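Beta-ketoacyl-[acyl-carrier-protein] synthase FabY (Pseudomonas aeruginosa, PDB 4CW4) catalyses the condensation of acetyl-CoA with malonyl-ACP to give acetoacetyl-ACP, the primer that starts fatty acid biosynthesis. Local coordinates at residues A[31-35]-A[86-90]; A[50-55]-A[174-178]; A[285-290]-A[479-484]; A[291-297]-A[389-394]. All coordinates share one frame; numbering follows the deposited sequence. Where two conformers were deposited one is given.

Contact 1. Residues A[31-35]-A[86-90]; sequences RRMVI and FASTL
Arg-32 meets Phe-86, Thr-89 and Leu-90 with its guanidinium group. Arg-32 NE donates to Thr-89 OG1 at 2.8 Å, nearly straight at 161°. Arg-32 NH2 gives Thr-89 OG1 a more bent bond of 3.2 Å, so two nitrogens grip one hydroxyl oxygen side-on. Thr-89 OG1 lies almost in the guanidinium plane. Arg-32 NH2 also reaches the carbonyl oxygen Phe-86 O at 3.3 Å, on a lone pair in the carbonyl plane. The arginine chain leaves with CG anti to the backbone N and then bends at chi2 (66°), which turns its polar end to the close of helix 74-87.

Two apolar groups sandwich the flat guanidinium. Phe-86 CD1 lies over the centre of one face, 3.6 Å from Arg-32 CZ. The phenyl plane is tilted 46° to the guanidinium. Leu-90 CD1 presses on the opposite face, nearer the rim, 3.4 Å from Arg-32 NH2. Farther along the ring, Ile-35 CG2 touches Phe-86 CE1 at 3.8 Å.

The three bonds from Arg-32 fix the rotation of its guanidinium. Thr-89 OG1 is itself also bonded to Ile-85 O. It is a buried arginine bridging two helix C-terminal ends, with Phe-86 O among its acceptors.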
loop_
_atom_site.group_PDB
_atom_site.type_symbol
_atom_site.label_atom_id
_atom_site.label_comp_id
_atom_site.label_asym_id
_atom_site.label_seq_id
_atom_site.Cartn_x
_atom_site.Cartn_y
_atom_site.Cartn_z
ATOM N N ARG A 31 16.167 22.611 13.101
ATOM C CA ARG A 31 16.522 23.771 13.892
ATOM C C ARG A 31 15.388 24.177 14.830
ATOM O O ARG A 31 15.643 24.585 15.953
ATOM C CB ARG A 31 16.928 24.943 13.012
ATOM C CG ARG A 31 18.325 24.834 12.454
ATOM C CD ARG A 31 18.643 26.101 11.686
ATOM N NE ARG A 31 18.493 25.896 10.273
ATOM C CZ ARG A 31 18.663 26.850 9.356
ATOM N NH1 ARG A 31 18.806 28.122 9.707
ATOM N NH2 ARG A 31 18.614 26.536 8.082
ATOM N N ARG A 32 14.142 24.099 14.375
ATOM C CA ARG A 32 13.025 24.383 15.279
ATOM C C ARG A 32 13.058 23.426 16.475
ATOM O O ARG A 32 12.790 23.835 17.615
ATOM C CB ARG A 32 11.679 24.273 14.561
ATOM C CG ARG A 32 10.453 24.197 15.495
ATOM C CD ARG A 32 10.261 25.469 16.267
ATOM N NE ARG A 32 9.162 25.388 17.228
ATOM C CZ ARG A 32 9.291 25.099 18.523
ATOM N NH1 ARG A 32 10.477 24.808 19.030
ATOM N NH2 ARG A 32 8.218 25.076 19.308
ATOM N N MET A 33 13.357 22.154 16.225
ATOM C CA MET A 33 13.369 21.196 17.312
ATOM C C MET A 33 14.480 21.493 18.329
ATOM O O MET A 33 14.265 21.297 19.520
ATOM C CB MET A 33 13.444 19.771 16.765
ATOM C CG MET A 33 12.199 19.418 15.980
ATOM S SD MET A 33 12.072 17.698 15.452
ATOM C CE MET A 33 12.881 17.765 13.855
ATOM N N VAL A 34 15.630 21.988 17.874
ATOM C CA VAL A 34 16.724 22.331 18.798
ATOM C C VAL A 34 16.969 23.831 18.846
ATOM O O VAL A 34 18.099 24.284 18.999
ATOM C CB VAL A 34 18.018 21.564 18.449
ATOM C CG1 VAL A 34 17.784 20.063 18.578
ATOM C CG2 VAL A 34 18.519 21.931 17.052
ATOM N N ILE A 35 15.886 24.600 18.798
ATOM C CA ILE A 35 15.991 26.024 18.493
ATOM C C ILE A 35 16.814 26.779 19.523
ATOM O O ILE A 35 17.612 27.665 19.177
ATOM C CB ILE A 35 14.589 26.630 18.305
ATOM C CG1 ILE A 35 14.669 28.005 17.631
ATOM C CG2 ILE A 35 13.814 26.685 19.630
ATOM C CD1 ILE A 35 14.918 27.956 16.149
ATOM N N PHE A 86 6.440 29.386 18.650
ATOM C CA PHE A 86 6.655 28.166 19.410
ATOM C C PHE A 86 5.343 27.510 19.790
ATOM O O PHE A 86 5.219 26.288 19.726
ATOM C CB PHE A 86 7.468 28.434 20.674
ATOM C CG PHE A 86 8.905 28.887 20.420
ATOM C CD1 PHE A 86 9.562 28.585 19.251
ATOM C CD2 PHE A 86 9.574 29.606 21.379
ATOM C CE1 PHE A 86 10.860 28.992 19.038
ATOM C CE2 PHE A 86 10.872 30.028 21.183
ATOM C CZ PHE A 86 11.517 29.729 20.012
ATOM N N ALA A 87 4.362 28.325 20.160
ATOM C CA ALA A 87 3.070 27.814 20.578
ATOM C C ALA A 87 2.257 27.226 19.420
ATOM O O ALA A 87 1.340 26.440 19.650
ATOM C CB ALA A 87 2.263 28.910 21.292
ATOM N N SER A 88 2.578 27.631 18.196
ATOM C CA SER A 88 1.830 27.247 16.997
ATOM C C SER A 88 2.609 26.286 16.076
ATOM O O SER A 88 2.300 26.146 14.886
ATOM C CB SER A 88 1.427 28.483 16.213
ATOM O OG SER A 88 0.470 29.237 16.930
ATOM N N THR A 89 3.597 25.626 16.662
ATOM C CA THR A 89 4.342 24.569 16.017
ATOM C C THR A 89 4.415 23.375 16.972
ATOM O O THR A 89 4.071 23.491 18.147
ATOM C CB THR A 89 5.770 25.024 15.650
ATOM O OG1 THR A 89 6.384 25.648 16.781
ATOM C CG2 THR A 89 5.743 25.980 14.465
ATOM N N LEU A 90 4.869 22.237 16.445
ATOM C CA LEU A 90 5.075 21.002 17.199
ATOM C C LEU A 90 3.755 20.394 17.666
ATOM O O LEU A 90 2.667 20.858 17.282
ATOM C CB LEU A 90 6.068 21.203 18.349
ATOM C CG LEU A 90 7.451 21.744 17.951
ATOM C CD1 LEU A 90 8.376 21.675 19.136
ATOM C CD2 LEU A 90 8.055 21.001 16.753
#

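Contact 2. Residues A[50-55]-A[174-178]; sequences LAVMMK and PTGFE
A type II beta turn from Pro-174 to Phe-177 packs here against a Schellman motif that ends helix 40-53. Met-54 and Gly-176 come closest, with CA atoms 4.2 Å apart. The turn is closed by its own bond from Phe-177 N to Pro-174 O. Lys-55 has the positive phi of the Schellman motif. Gly-176 has phi 106°, which favours glycine, and it has no side chain to strike the nearby Met-54 O. The two backbones can therefore pass close together.

No hydrogen bond joins the segments. Close backbone packing and the side chains hold them together. In one of its two conformers, Met-53 bends at chi3 (70°), which lays its methyl CE over the face of the Phe-177 ring. Met-53 CE sits 3.9 Å from the Phe-177 ring centroid, only 9° off the normal, as a CH-pi contact. Met-53 SD stands farther above the same ring, at 5.2 Å from the Phe-177 centroid, so the pair is also a Met-aromatic contact. Met-53 O lies at the ring edge, near the ring plane.

Met-54 lies across the proline at about a right angle, its CG 3.7 Å from Pro-174 CB. Met-54 CB lies 3.2 Å from Thr-175 O. Leu-50 CD2 adds a contact at 4.0 Å to Pro-174 CG.

Thr-175 OG1 is bonded to Glu-95 and Arg-92. Phe-177 also meets the ring of Tyr-18 on strand 10-19. Helix 74-87 packs against Leu-50 and Met-54 through Ile-85, so the turn after strand 169-171 lies against the end of helix 40-53 with helix 74-87 alongside.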
loop_
_atom_site.group_PDB
_atom_site.type_symbol
_atom_site.label_atom_id
_atom_site.label_comp_id
_atom_site.label_asym_id
_atom_site.label_seq_id
_atom_site.Cartn_x
_atom_site.Cartn_y
_atom_site.Cartn_z
ATOM N N LEU A 50 9.667 30.600 9.515
ATOM C CA LEU A 50 8.415 30.143 10.120
ATOM C C LEU A 50 7.403 31.279 10.168
ATOM O O LEU A 50 6.238 31.078 9.857
ATOM C CB LEU A 50 8.655 29.610 11.534
ATOM C CG LEU A 50 9.200 28.183 11.577
ATOM C CD1 LEU A 50 9.747 27.842 12.959
ATOM C CD2 LEU A 50 8.110 27.198 11.177
ATOM N N ALA A 51 7.845 32.468 10.574
ATOM C CA ALA A 51 6.936 33.610 10.650
ATOM C C ALA A 51 6.281 33.888 9.287
ATOM O O ALA A 51 5.101 34.233 9.218
ATOM C CB ALA A 51 7.669 34.849 11.174
ATOM N N VAL A 52 7.044 33.762 8.200
ATOM C CA VAL A 52 6.490 33.986 6.869
ATOM C C VAL A 52 5.509 32.875 6.516
ATOM O O VAL A 52 4.400 33.132 6.026
ATOM C CB VAL A 52 7.602 34.077 5.805
ATOM C CG1 VAL A 52 7.015 34.083 4.390
ATOM C CG2 VAL A 52 8.440 35.325 6.034
ATOM N N MET A 53 5.904 31.628 6.779
ATOM C CA MET A 53 5.048 30.470 6.500
ATOM C C MET A 53 3.707 30.588 7.210
ATOM O O MET A 53 2.661 30.188 6.670
ATOM C CB MET A 53 5.696 29.165 6.987
ATOM C CG MET A 53 6.741 28.590 6.063
ATOM S SD MET A 53 7.673 27.246 6.821
ATOM C CE MET A 53 6.421 25.961 6.898
ATOM N N MET A 54 3.763 31.105 8.436
ATOM C CA MET A 54 2.603 31.161 9.324
ATOM C C MET A 54 1.788 32.446 9.133
ATOM O O MET A 54 0.772 32.645 9.804
ATOM C CB MET A 54 3.094 31.059 10.771
ATOM C CG MET A 54 3.773 29.701 11.061
ATOM S SD MET A 54 4.704 29.581 12.582
ATOM C CE MET A 54 3.394 29.406 13.779
ATOM N N LYS A 55 2.232 33.303 8.219
ATOM C CA LYS A 55 1.575 34.578 7.925
ATOM C C LYS A 55 1.596 35.561 9.092
ATOM O O LYS A 55 0.722 36.429 9.196
ATOM C CB LYS A 55 0.122 34.374 7.479
ATOM C CG LYS A 55 -0.120 33.217 6.531
ATOM C CD LYS A 55 0.352 33.493 5.130
ATOM C CE LYS A 55 -0.416 32.619 4.133
ATOM N NZ LYS A 55 0.270 32.598 2.820
ATOM N N PRO A 174 2.690 23.982 10.929
ATOM C CA PRO A 174 2.639 25.294 11.579
ATOM C C PRO A 174 1.362 26.088 11.249
ATOM O O PRO A 174 0.954 26.187 10.085
ATOM C CB PRO A 174 3.883 26.002 11.044
ATOM C CG PRO A 174 4.848 24.873 10.755
ATOM C CD PRO A 174 3.964 23.781 10.212
ATOM N N THR A 175 0.747 26.653 12.282
ATOM C CA THR A 175 -0.545 27.310 12.104
ATOM C C THR A 175 -0.407 28.448 11.110
ATOM O O THR A 175 0.444 29.337 11.278
ATOM C CB THR A 175 -1.058 27.855 13.414
ATOM O OG1 THR A 175 -1.061 26.817 14.395
ATOM C CG2 THR A 175 -2.470 28.445 13.257
ATOM N N GLY A 176 -1.256 28.419 10.087
ATOM C CA GLY A 176 -1.237 29.449 9.064
ATOM C C GLY A 176 -0.646 29.000 7.744
ATOM O O GLY A 176 -0.927 29.591 6.703
ATOM N N PHE A 177 0.161 27.944 7.782
ATOM C CA PHE A 177 0.725 27.375 6.576
ATOM C C PHE A 177 -0.286 26.433 5.950
ATOM O O PHE A 177 -0.757 25.501 6.603
ATOM C CB PHE A 177 2.008 26.616 6.914
ATOM C CG PHE A 177 2.710 26.051 5.712
ATOM C CD1 PHE A 177 3.225 26.875 4.727
ATOM C CD2 PHE A 177 2.836 24.690 5.558
ATOM C CE1 PHE A 177 3.891 26.344 3.622
ATOM C CE2 PHE A 177 3.482 24.152 4.462
ATOM C CZ PHE A 177 4.003 24.972 3.499
ATOM N N GLU A 178 -0.629 26.681 4.696
ATOM C CA GLU A 178 -1.674 25.916 4.013
ATOM C C GLU A 178 -1.182 25.410 2.666
ATOM O O GLU A 178 -1.178 26.163 1.689
ATOM C CB GLU A 178 -2.928 26.770 3.809
ATOM C CG GLU A 178 -3.619 27.199 5.107
ATOM C CD GLU A 178 -4.565 26.151 5.661
ATOM O OE1 GLU A 178 -4.539 24.987 5.188
ATOM O OE2 GLU A 178 -5.345 26.500 6.578
#

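Contact 3. Residues A[285-290]-A[479-484]; sequences ACATFL and LATASA
Cys-286 O, Ala-480 O and Ser-483 N are joined by water 1. The water lies 2.9 Å from Cys-286 O and 2.8 Å from Ala-480 O. It can donate to both, though it has more acceptors near it than protons. It accepts from Ser-483 N at 2.9 Å. Two weak direct bonds run beside it, Phe-289 N to Ala-480 O and Leu-290 N to Ser-483 OG. Within its own segment, Ala-285 O takes both Thr-288 N and Thr-288 OG1; the hydroxyl bond is 2.7 Å.

Small residues let the chains come close. In one of its two conformers, Ser-483 turns OG between its backbone N and carbonyl carbon (chi1 53°), at the edge of the Phe-289 ring and 3.2 Å from Phe-289 CB. Over the ring face, Ala-484 CB lies 3.7 Å from the Phe-289 centroid in a CH-pi contact. At the other end Cys-286 SG, also in one of two conformers, touches Leu-479 CD2 at 3.6 Å.

Cys-286, the inferred active-site cysteine, also packs on His-477, a predicted active-site residue. The contact thus joins the N-terminal ends of helices 288-301 and 482-496 in the thiolase-like core. Strand 307-314 touches it through Asn-312, and strand 532-539 through Ser-537.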
loop_
_atom_site.group_PDB
_atom_site.type_symbol
_atom_site.label_atom_id
_atom_site.label_comp_id
_atom_site.label_asym_id
_atom_site.label_seq_id
_atom_site.Cartn_x
_atom_site.Cartn_y
_atom_site.Cartn_z
ATOM N N ALA A 285 2.925 -0.527 7.859
ATOM C CA ALA A 285 2.399 0.193 9.005
ATOM C C ALA A 285 3.324 1.367 9.382
ATOM O O ALA A 285 3.746 2.129 8.506
ATOM C CB ALA A 285 2.147 -0.768 10.174
ATOM N N CYS A 286 3.633 1.522 10.647
ATOM C CA CYS A 286 4.327 2.715 11.031
ATOM C C CYS A 286 5.865 2.657 10.758
ATOM O O CYS A 286 6.584 3.612 11.086
ATOM C CB CYS A 286 3.895 3.075 12.461
ATOM S SG CYS A 286 2.179 3.810 12.531
ATOM N N ALA A 287 6.329 1.590 10.072
ATOM C CA ALA A 287 7.692 1.489 9.522
ATOM C C ALA A 287 7.761 1.725 8.021
ATOM O O ALA A 287 8.790 1.531 7.395
ATOM C CB ALA A 287 8.286 0.157 9.863
ATOM N N THR A 288 6.656 2.179 7.441
ATOM C CA THR A 288 6.514 2.281 5.993
ATOM C C THR A 288 7.650 3.014 5.267
ATOM O O THR A 288 8.118 2.533 4.229
ATOM C CB THR A 288 5.133 2.906 5.657
ATOM O OG1 THR A 288 4.113 1.922 5.840
ATOM C CG2 THR A 288 5.056 3.440 4.238
ATOM N N PHE A 289 8.102 4.164 5.760
ATOM C CA PHE A 289 9.112 4.863 4.983
ATOM C C PHE A 289 10.363 4.016 4.793
ATOM O O PHE A 289 10.949 4.035 3.726
ATOM C CB PHE A 289 9.461 6.231 5.576
ATOM C CG PHE A 289 10.717 6.810 5.003
ATOM C CD1 PHE A 289 10.710 7.426 3.767
ATOM C CD2 PHE A 289 11.910 6.700 5.681
ATOM C CE1 PHE A 289 11.850 7.943 3.238
ATOM C CE2 PHE A 289 13.069 7.218 5.143
ATOM C CZ PHE A 289 13.040 7.836 3.919
ATOM N N LEU A 290 10.763 3.273 5.819
ATOM C CA LEU A 290 11.925 2.416 5.697
ATOM C C LEU A 290 11.681 1.289 4.691
ATOM O O LEU A 290 12.613 0.851 4.041
ATOM C CB LEU A 290 12.362 1.872 7.066
ATOM C CG LEU A 290 12.971 2.894 8.043
ATOM C CD1 LEU A 290 13.416 2.207 9.331
ATOM C CD2 LEU A 290 14.144 3.603 7.403
ATOM N N LEU A 479 2.817 8.243 11.126
ATOM C CA LEU A 479 2.331 6.996 10.534
ATOM C C LEU A 479 3.285 6.578 9.405
ATOM O O LEU A 479 4.442 6.288 9.691
ATOM C CB LEU A 479 0.867 7.114 10.097
ATOM C CG LEU A 479 -0.141 7.524 11.181
ATOM C CD1 LEU A 479 -1.562 7.398 10.667
ATOM C CD2 LEU A 479 0.029 6.731 12.484
ATOM N N ALA A 480 2.836 6.548 8.144
ATOM C CA ALA A 480 3.756 6.164 7.064
ATOM C C ALA A 480 5.043 6.977 7.090
ATOM O O ALA A 480 6.122 6.454 6.843
ATOM C CB ALA A 480 3.123 6.296 5.674
ATOM N N THR A 481 4.920 8.258 7.400
ATOM C CA THR A 481 6.035 9.179 7.246
ATOM C C THR A 481 6.939 9.196 8.476
ATOM O O THR A 481 7.950 9.888 8.491
ATOM C CB THR A 481 5.474 10.588 6.966
ATOM O OG1 THR A 481 4.455 10.468 5.969
ATOM C CG2 THR A 481 6.541 11.555 6.479
ATOM N N ALA A 482 6.592 8.413 9.489
ATOM C CA ALA A 482 7.289 8.511 10.767
ATOM C C ALA A 482 8.809 8.350 10.637
ATOM O O ALA A 482 9.579 9.128 11.183
ATOM C CB ALA A 482 6.753 7.510 11.745
ATOM N N SER A 483 9.257 7.323 9.930
ATOM C CA SER A 483 10.685 7.080 9.839
ATOM C C SER A 483 11.387 8.016 8.871
ATOM O O SER A 483 12.599 8.117 8.923
ATOM C CB SER A 483 11.000 5.603 9.579
ATOM O OG SER A 483 10.304 5.083 8.454
ATOM N N ALA A 484 10.645 8.731 8.038
ATOM C CA ALA A 484 11.219 9.833 7.272
ATOM C C ALA A 484 11.468 11.050 8.190
ATOM O O ALA A 484 12.487 11.701 8.084
ATOM C CB ALA A 484 10.323 10.228 6.095
HETATM O O HOH W 1 7.552 5.216 8.903
#

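Contact 4. Residues A[291-297]-A[389-394]; sequences YNLQKGI and VTDVFI
Helix 291-297 crosses strand 389-394 at 131° between their directions, with the axes 7.7 Å apart, and Gln-294 faces Val-392. The glutamine supplies the direct polar link. Gln-294 NE2 donates to Val-392 O at 2.9 Å, nearly straight at 169°. The acceptor lies in the plane of the amide, but the donor stands well above the carbonyl plane. NE2 also donates to water 2, which accepts from Ile-394 N as well. CG anti to the backbone N (chi1 -171°) and an extended chain beyond carry the amide over to the strand.

Hydrophobic branches flank this bond. Ile-394 CD1 sits 3.7 Å from the Tyr-291 ring centroid, over one face and offset toward the rim. Ile-394 CG2 touches the phenol end, 3.5 Å from Tyr-291 OH. Ile-297 crosses Val-389 at about a right angle, and Ile-297 CD1 is tightly packed at 3.3 Å from Val-389 CG1. Leu-293 meets Val-389 tip to tip.

Gln-294 OE1 accepts from Lys-295 of the second subunit, and Asp-391 pairs with Arg-633 of that subunit. Val-389 O is buried with no partner in the model. One amide thus ties helix to strand through its nitrogen and reaches the dimer partner through its oxygen.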
loop_
_atom_site.group_PDB
_atom_site.type_symbol
_atom_site.label_atom_id
_atom_site.label_comp_id
_atom_site.label_asym_id
_atom_site.label_seq_id
_atom_site.Cartn_x
_atom_site.Cartn_y
_atom_site.Cartn_z
ATOM N N TYR A 291 10.442 0.812 4.565
ATOM C CA TYR A 291 10.137 -0.158 3.529
ATOM C C TYR A 291 10.329 0.425 2.118
ATOM O O TYR A 291 10.913 -0.218 1.236
ATOM C CB TYR A 291 8.707 -0.687 3.694
ATOM C CG TYR A 291 8.451 -1.644 4.849
ATOM C CD1 TYR A 291 8.991 -1.456 6.099
ATOM C CD2 TYR A 291 7.625 -2.732 4.678
ATOM C CE1 TYR A 291 8.735 -2.337 7.141
ATOM C CE2 TYR A 291 7.356 -3.607 5.710
ATOM C CZ TYR A 291 7.920 -3.405 6.940
ATOM O OH TYR A 291 7.674 -4.267 7.987
ATOM N N ASN A 292 9.878 1.658 1.913
ATOM C CA ASN A 292 10.130 2.345 0.654
ATOM C C ASN A 292 11.642 2.556 0.468
ATOM O O ASN A 292 12.175 2.437 -0.635
ATOM C CB ASN A 292 9.406 3.702 0.620
ATOM C CG ASN A 292 7.940 3.589 0.259
ATOM O OD1 ASN A 292 7.518 2.676 -0.456
ATOM N ND2 ASN A 292 7.162 4.550 0.729
ATOM N N LEU A 293 12.340 2.874 1.549
ATOM C CA LEU A 293 13.774 3.156 1.468
ATOM C C LEU A 293 14.549 1.873 1.123
ATOM O O LEU A 293 15.517 1.928 0.375
ATOM C CB LEU A 293 14.291 3.786 2.763
ATOM C CG LEU A 293 15.738 4.288 2.781
ATOM C CD1 LEU A 293 15.926 5.372 1.755
ATOM C CD2 LEU A 293 16.118 4.810 4.163
ATOM N N GLN A 294 14.095 0.723 1.618
ATOM C CA GLN A 294 14.744 -0.529 1.272
ATOM C C GLN A 294 14.681 -0.754 -0.242
ATOM O O GLN A 294 15.676 -1.150 -0.889
ATOM C CB GLN A 294 14.117 -1.710 2.005
ATOM C CG GLN A 294 14.931 -2.999 1.823
ATOM C CD GLN A 294 14.249 -4.211 2.414
ATOM O OE1 GLN A 294 13.207 -4.644 1.912
ATOM N NE2 GLN A 294 14.810 -4.755 3.499
ATOM N N LYS A 295 13.499 -0.535 -0.810
ATOM C CA LYS A 295 13.343 -0.633 -2.247
ATOM C C LYS A 295 14.258 0.364 -2.970
ATOM O O LYS A 295 14.903 0.016 -3.968
ATOM C CB LYS A 295 11.872 -0.430 -2.609
ATOM C CG LYS A 295 11.536 -0.523 -4.086
ATOM C CD LYS A 295 11.418 -1.948 -4.561
ATOM C CE LYS A 295 11.270 -1.965 -6.075
ATOM N NZ LYS A 295 11.112 -3.329 -6.617
ATOM N N GLY A 296 14.344 1.585 -2.461
ATOM C CA GLY A 296 15.199 2.582 -3.079
ATOM C C GLY A 296 16.656 2.190 -3.099
ATOM O O GLY A 296 17.330 2.376 -4.109
ATOM N N ILE A 297 17.148 1.665 -1.981
ATOM C CA ILE A 297 18.533 1.234 -1.887
ATOM C C ILE A 297 18.750 0.088 -2.853
ATOM O O ILE A 297 19.742 0.040 -3.581
ATOM C CB ILE A 297 18.865 0.751 -0.452
ATOM C CG1 ILE A 297 18.857 1.922 0.526
ATOM C CG2 ILE A 297 20.207 0.002 -0.411
ATOM C CD1 ILE A 297 18.777 1.422 1.969
ATOM N N VAL A 389 22.879 6.006 2.534
ATOM C CA VAL A 389 22.088 4.970 3.146
ATOM C C VAL A 389 22.532 3.619 2.591
ATOM O O VAL A 389 22.517 3.412 1.391
ATOM C CB VAL A 389 20.596 5.186 2.909
ATOM C CG1 VAL A 389 19.846 4.066 3.536
ATOM C CG2 VAL A 389 20.142 6.490 3.527
ATOM N N THR A 390 22.948 2.720 3.480
ATOM C CA THR A 390 23.598 1.479 3.074
ATOM C C THR A 390 22.722 0.244 3.217
ATOM O O THR A 390 22.934 -0.734 2.517
ATOM C CB THR A 390 24.908 1.262 3.837
ATOM O OG1 THR A 390 24.697 1.478 5.220
ATOM C CG2 THR A 390 25.988 2.221 3.352
ATOM N N ASP A 391 21.747 0.268 4.112
ATOM C CA ASP A 391 20.914 -0.897 4.334
ATOM C C ASP A 391 19.665 -0.512 5.077
ATOM O O ASP A 391 19.677 0.416 5.911
ATOM C CB ASP A 391 21.625 -1.948 5.191
ATOM C CG ASP A 391 22.444 -2.957 4.374
ATOM O OD1 ASP A 391 21.907 -3.629 3.447
ATOM O OD2 ASP A 391 23.644 -3.068 4.673
ATOM N N VAL A 392 18.611 -1.271 4.801
ATOM C CA VAL A 392 17.440 -1.351 5.648
ATOM C C VAL A 392 17.112 -2.815 5.818
ATOM O O VAL A 392 17.038 -3.567 4.840
ATOM C CB VAL A 392 16.219 -0.637 5.018
ATOM C CG1 VAL A 392 14.925 -0.932 5.805
ATOM C CG2 VAL A 392 16.465 0.876 4.933
ATOM N N PHE A 393 16.914 -3.213 7.061
ATOM C CA PHE A 393 16.506 -4.573 7.380
ATOM C C PHE A 393 15.101 -4.590 7.941
ATOM O O PHE A 393 14.729 -3.763 8.777
ATOM C CB PHE A 393 17.501 -5.200 8.341
ATOM C CG PHE A 393 18.877 -5.331 7.746
ATOM C CD1 PHE A 393 19.129 -6.242 6.733
ATOM C CD2 PHE A 393 19.899 -4.507 8.160
ATOM C CE1 PHE A 393 20.388 -6.321 6.160
ATOM C CE2 PHE A 393 21.155 -4.588 7.594
ATOM C CZ PHE A 393 21.403 -5.506 6.603
ATOM N N ILE A 394 14.324 -5.546 7.445
ATOM C CA ILE A 394 12.924 -5.691 7.765
ATOM C C ILE A 394 12.675 -7.130 8.204
ATOM O O ILE A 394 13.057 -8.069 7.508
ATOM C CB ILE A 394 12.061 -5.395 6.519
ATOM C CG1 ILE A 394 12.166 -3.906 6.145
ATOM C CG2 ILE A 394 10.612 -5.804 6.748
ATOM C CD1 ILE A 394 11.569 -3.541 4.772
HETATM O O HOH W 2 15.001 -7.231 5.187
#

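How the contacts relate
Contacts 1 and 2 form one neighbourhood, their centres 12 Å apart. Ser-88 O lies 3.1 Å from Thr-175 N, a probable hydrogen bond, and Thr-89 CG2 packs on Pro-174 CB at 3.9 Å. Their segments alternate along the chain. Contacts 3 and 4 form a second pair, also with centres 12 Å apart, built on successive parts of helix 288-301. They touch where Leu-290 O meets Val-392 CG1 at 3.4 Å. Contact 3 holds Cys-286, whose side chain is about 3 Å and 5 Å from those of the predicted active-site residues His-477 and His-439. Tyr-291 of contact 4 has its side chain about 9 Å from that of Cys-286. Contact 1 comes within about 8 Å of contact 3, nearest atoms.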